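Local structure of putative peptidase M23 (Pseudomonas aeruginosa PAO1, 2HSI) at residues A[88-92]-A[93-97]; A[185-188]-A[189-193]. The protein probably acts as a zinc-dependent metalloendopeptidase of the M23 family and carries a bound zinc ion. One frame throughout, in Å; residues are numbered along the deposited sequence.

Contact 1 (A[88-92]-A[93-97]); sequences EVRAA and TGNHE
Val-89 and His-96 face each other as a hydrogen-bonded antiparallel pair, and their side chains meet on the same face of the sheet. The backbone bond from Val-89 N to His-96 O is short, 2.7 Å; the return bond, from His-96 N to Val-89 O, is 3.0 Å long and straighter at hydrogen (165°). CB of Val-89 sits over one face of the imidazole, 3.8 Å from its centroid, a CH-pi contact, and CG1 reaches His-96 NE2 at 3.6 Å. The ring gets there because its CG lies between the backbone N and the carbonyl carbon (chi1 47°), which turns it back toward the valine. Its nitrogens bond outside the pair, ND1 to Glu-98 and NE2 to Glu-46, which probably holds the ring's rotation while its face packs on the valine. One step nearer the bend, Asn-95 lays OD1 against CA of Arg-90 at 3.3 Å and accepts a weak bond from Ala-91 N. Gly-94 has a positive phi, which a side chain would disfavour, and its N bonds to Ala-91 O at 2.8 Å. That bond closes a type I turn, the bend of a beta hairpin at one edge of the six-stranded antiparallel sheet.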
loop_
_atom_site.group_PDB
_atom_site.type_symbol
_atom_site.label_atom_id
_atom_site.label_comp_id
_atom_site.label_asym_id
_atom_site.label_seq_id
_atom_site.Cartn_x
_atom_site.Cartn_y
_atom_site.Cartn_z
ATOM N N GLU A 88 -13.792 -10.490 -9.230
ATOM C CA GLU A 88 -15.219 -10.249 -9.368
ATOM C C GLU A 88 -15.443 -8.778 -9.754
ATOM O O GLU A 88 -14.983 -7.870 -9.063
ATOM C CB GLU A 88 -15.958 -10.567 -8.067
ATOM C CG GLU A 88 -15.892 -12.021 -7.639
ATOM C CD GLU A 88 -16.618 -12.276 -6.336
ATOM O OE1 GLU A 88 -16.145 -11.785 -5.286
ATOM O OE2 GLU A 88 -17.665 -12.960 -6.359
ATOM N N VAL A 89 -16.128 -8.549 -10.870
ATOM C CA VAL A 89 -16.396 -7.186 -11.327
ATOM C C VAL A 89 -17.887 -6.935 -11.189
ATOM O O VAL A 89 -18.715 -7.772 -11.578
ATOM C CB VAL A 89 -15.936 -6.949 -12.800
ATOM C CG1 VAL A 89 -16.036 -5.472 -13.183
ATOM C CG2 VAL A 89 -14.516 -7.451 -13.005
ATOM N N ARG A 90 -18.221 -5.781 -10.618
ATOM C CA ARG A 90 -19.615 -5.371 -10.451
ATOM C C ARG A 90 -19.899 -4.092 -11.216
ATOM O O ARG A 90 -19.260 -3.057 -10.990
ATOM C CB ARG A 90 -19.974 -5.205 -8.973
ATOM C CG ARG A 90 -19.652 -6.408 -8.143
ATOM C CD ARG A 90 -20.392 -6.389 -6.837
ATOM N NE ARG A 90 -20.082 -7.595 -6.089
ATOM C CZ ARG A 90 -20.097 -7.720 -4.767
ATOM N NH1 ARG A 90 -20.406 -6.700 -3.974
ATOM N NH2 ARG A 90 -19.778 -8.890 -4.239
ATOM N N ALA A 91 -20.875 -4.168 -12.116
ATOM C CA ALA A 91 -21.285 -3.023 -12.911
ATOM C C ALA A 91 -22.809 -3.043 -13.071
ATOM O O ALA A 91 -23.424 -4.107 -13.037
ATOM C CB ALA A 91 -20.590 -3.052 -14.270
ATOM N N ALA A 92 -23.407 -1.862 -13.215
ATOM C CA ALA A 92 -24.865 -1.736 -13.363
ATOM C C ALA A 92 -25.370 -2.635 -14.483
ATOM O O ALA A 92 -26.355 -3.346 -14.302
ATOM C CB ALA A 92 -25.272 -0.278 -13.615
ATOM N N THR A 93 -24.650 -2.636 -15.608
ATOM C CA THR A 93 -24.990 -3.462 -16.771
ATOM C C THR A 93 -24.738 -4.956 -16.566
ATOM O O THR A 93 -24.869 -5.733 -17.498
ATOM C CB THR A 93 -24.221 -3.014 -18.045
ATOM O OG1 THR A 93 -22.826 -2.864 -17.744
ATOM C CG2 THR A 93 -24.775 -1.692 -18.570
ATOM N N GLY A 94 -24.345 -5.355 -15.362
ATOM C CA GLY A 94 -24.212 -6.769 -15.051
ATOM C C GLY A 94 -22.852 -7.149 -14.513
ATOM O O GLY A 94 -21.832 -6.629 -14.954
ATOM N N ASN A 95 -22.851 -8.076 -13.563
ATOM C CA ASN A 95 -21.622 -8.539 -12.943
ATOM C C ASN A 95 -20.934 -9.576 -13.807
ATOM O O ASN A 95 -21.589 -10.276 -14.585
ATOM C CB ASN A 95 -21.901 -9.115 -11.552
ATOM C CG ASN A 95 -22.482 -8.086 -10.607
ATOM O OD1 ASN A 95 -22.466 -6.890 -10.900
ATOM N ND2 ASN A 95 -23.003 -8.544 -9.465
ATOM N N HIS A 96 -19.615 -9.663 -13.671
ATOM C CA HIS A 96 -18.821 -10.628 -14.432
ATOM C C HIS A 96 -17.506 -10.884 -13.726
ATOM O O HIS A 96 -17.080 -10.088 -12.903
ATOM C CB HIS A 96 -18.581 -10.149 -15.870
ATOM C CG HIS A 96 -18.122 -8.722 -15.978
ATOM N ND1 HIS A 96 -16.824 -8.388 -16.293
ATOM C CD2 HIS A 96 -18.795 -7.554 -15.865
ATOM C CE1 HIS A 96 -16.713 -7.073 -16.357
ATOM N NE2 HIS A 96 -17.892 -6.541 -16.099
ATOM N N GLU A 97 -16.874 -12.009 -14.040
ATOM C CA GLU A 97 -15.578 -12.335 -13.470
ATOM C C GLU A 97 -14.519 -12.196 -14.525
ATOM O O GLU A 97 -14.740 -12.534 -15.691
ATOM C CB GLU A 97 -15.550 -13.767 -12.960
ATOM C CG GLU A 97 -16.297 -13.991 -11.679
ATOM C CD GLU A 97 -16.004 -15.353 -11.089
ATOM O OE1 GLU A 97 -15.434 -16.213 -11.802
ATOM O OE2 GLU A 97 -16.350 -15.561 -9.911
#

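Contact 2 (A[185-188]-A[189-193]); sequences FAVP and AGTPI
Thr-191 turns back onto Pro-188 across a type II beta turn, Pro-188 to Thr-191, on the loop that leads into strand 192-194 of the M23 peptidase domain. The carbonyl O of Pro-188 is the acceptor of the turn and is gripped twice by the same residue. Thr-191 OG1 donates to it at 2.8 Å, from a position tilted 31° from the carbonyl plane, while Thr-191 N gives the classical turn bond, weak here at 3.4 Å. The hydroxyl thus makes the shorter link and supplements a stretched backbone bond. Its place follows from chi1 of -58°, which sets OG1 beside the backbone N and leaves CG2 anti to that N; both donors of the threonine can then converge on one oxygen.

Residue types fit the turn. Pro-188 has no N-H to satisfy, and its ring restricts the backbone at the first position. Gly-190 takes the third, where phi is positive (95°) and a CB would crowd the preceding carbonyl O. The backbone of both Gly-190 and Thr-191 also hydrogen-bonds to Val-249, so the far limb of the turn is tied to the loop that follows strand 245-248 of the same chain.

Just before the turn, Val-187 points toward the threonine and crosses it at about a right angle, with CB 4.0 Å from Thr-191 CG2. A branched apolar residue suits this spot because Met-260 and Val-249 also pack against it. The valine side chain lies about 11 Å from the bound zinc, so this is packing beside the metal site and not part of it. The threonine hydroxyl also rests against the proline ring, with OG1 3.4 Å from Pro-188 CD.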
loop_
_atom_site.group_PDB
_atom_site.type_symbol
_atom_site.label_atom_id
_atom_site.label_comp_id
_atom_site.label_asym_id
_atom_site.label_seq_id
_atom_site.Cartn_x
_atom_site.Cartn_y
_atom_site.Cartn_z
ATOM N N PHE A 185 14.993 1.582 3.963
ATOM C CA PHE A 185 15.932 2.548 3.416
ATOM C C PHE A 185 17.032 2.807 4.440
ATOM O O PHE A 185 16.754 2.946 5.638
ATOM C CB PHE A 185 15.240 3.863 3.064
ATOM C CG PHE A 185 14.218 3.746 1.965
ATOM C CD1 PHE A 185 14.570 4.000 0.644
ATOM C CD2 PHE A 185 12.896 3.400 2.254
ATOM C CE1 PHE A 185 13.628 3.895 -0.383
ATOM C CE2 PHE A 185 11.947 3.292 1.237
ATOM C CZ PHE A 185 12.315 3.538 -0.085
ATOM N N ALA A 186 18.272 2.850 3.957
ATOM C CA ALA A 186 19.431 3.175 4.785
ATOM C C ALA A 186 19.554 4.690 4.938
ATOM O O ALA A 186 20.212 5.359 4.135
ATOM C CB ALA A 186 20.700 2.577 4.188
ATOM N N VAL A 187 18.877 5.221 5.953
ATOM C CA VAL A 187 18.912 6.650 6.287
ATOM C C VAL A 187 19.029 6.817 7.809
ATOM O O VAL A 187 18.540 5.966 8.559
ATOM C CB VAL A 187 17.669 7.440 5.746
ATOM C CG1 VAL A 187 17.779 7.699 4.245
ATOM C CG2 VAL A 187 16.362 6.742 6.091
ATOM N N PRO A 188 19.696 7.895 8.272
ATOM C CA PRO A 188 19.830 8.098 9.720
ATOM C C PRO A 188 18.540 8.573 10.394
ATOM O O PRO A 188 17.598 8.976 9.708
ATOM C CB PRO A 188 20.907 9.182 9.818
ATOM C CG PRO A 188 20.764 9.961 8.548
ATOM C CD PRO A 188 20.385 8.954 7.501
ATOM N N ALA A 189 18.509 8.513 11.726
ATOM C CA ALA A 189 17.418 9.069 12.521
ATOM C C ALA A 189 17.300 10.576 12.311
ATOM O O ALA A 189 18.309 11.284 12.244
ATOM C CB ALA A 189 17.618 8.752 13.998
ATOM N N GLY A 190 16.065 11.055 12.187
ATOM C CA GLY A 190 15.813 12.469 11.932
ATOM C C GLY A 190 15.623 12.841 10.470
ATOM O O GLY A 190 15.281 13.981 10.163
ATOM N N THR A 191 15.863 11.892 9.568
ATOM C CA THR A 191 15.574 12.077 8.144
ATOM C C THR A 191 14.063 12.289 7.960
ATOM O O THR A 191 13.277 11.510 8.487
ATOM C CB THR A 191 16.053 10.852 7.326
ATOM O OG1 THR A 191 17.461 10.660 7.528
ATOM C CG2 THR A 191 15.776 11.019 5.834
ATOM N N PRO A 192 13.655 13.369 7.252
ATOM C CA PRO A 192 12.223 13.621 7.028
ATOM C C PRO A 192 11.600 12.586 6.092
ATOM O O PRO A 192 12.226 12.203 5.102
ATOM C CB PRO A 192 12.201 15.009 6.367
ATOM C CG PRO A 192 13.564 15.590 6.607
ATOM C CD PRO A 192 14.489 14.417 6.639
ATOM N N ILE A 193 10.393 12.129 6.435
ATOM C CA ILE A 193 9.653 11.144 5.643
ATOM C C ILE A 193 8.530 11.861 4.916
ATOM O O ILE A 193 7.701 12.514 5.548
ATOM C CB ILE A 193 9.078 9.994 6.525
ATOM C CG1 ILE A 193 10.216 9.245 7.228
ATOM C CG2 ILE A 193 8.260 9.005 5.679
ATOM C CD1 ILE A 193 9.747 8.276 8.313
#

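Overall arrangement
After the short helix 26-31, the chain builds the six-stranded antiparallel sheet, and contact 1 closes the tight loop between its strands 83-90 and 96-102, the latter an outermost strand. The chain then passes through helix 127-141 and enters the M23 peptidase region, where contact 2 bends the loop between strands 183-185 and 192-194. These strands belong to different sheets, so residues 185-193 carry the chain from the larger seven-stranded sheet to a small three-stranded one. The two contacts follow in series, neither enclosing nor crossing the other. Contacts 1 and 2 lie on opposite sides of the chain's centre, with their centres about 45 Å apart and their nearest atoms about 31 Å apart.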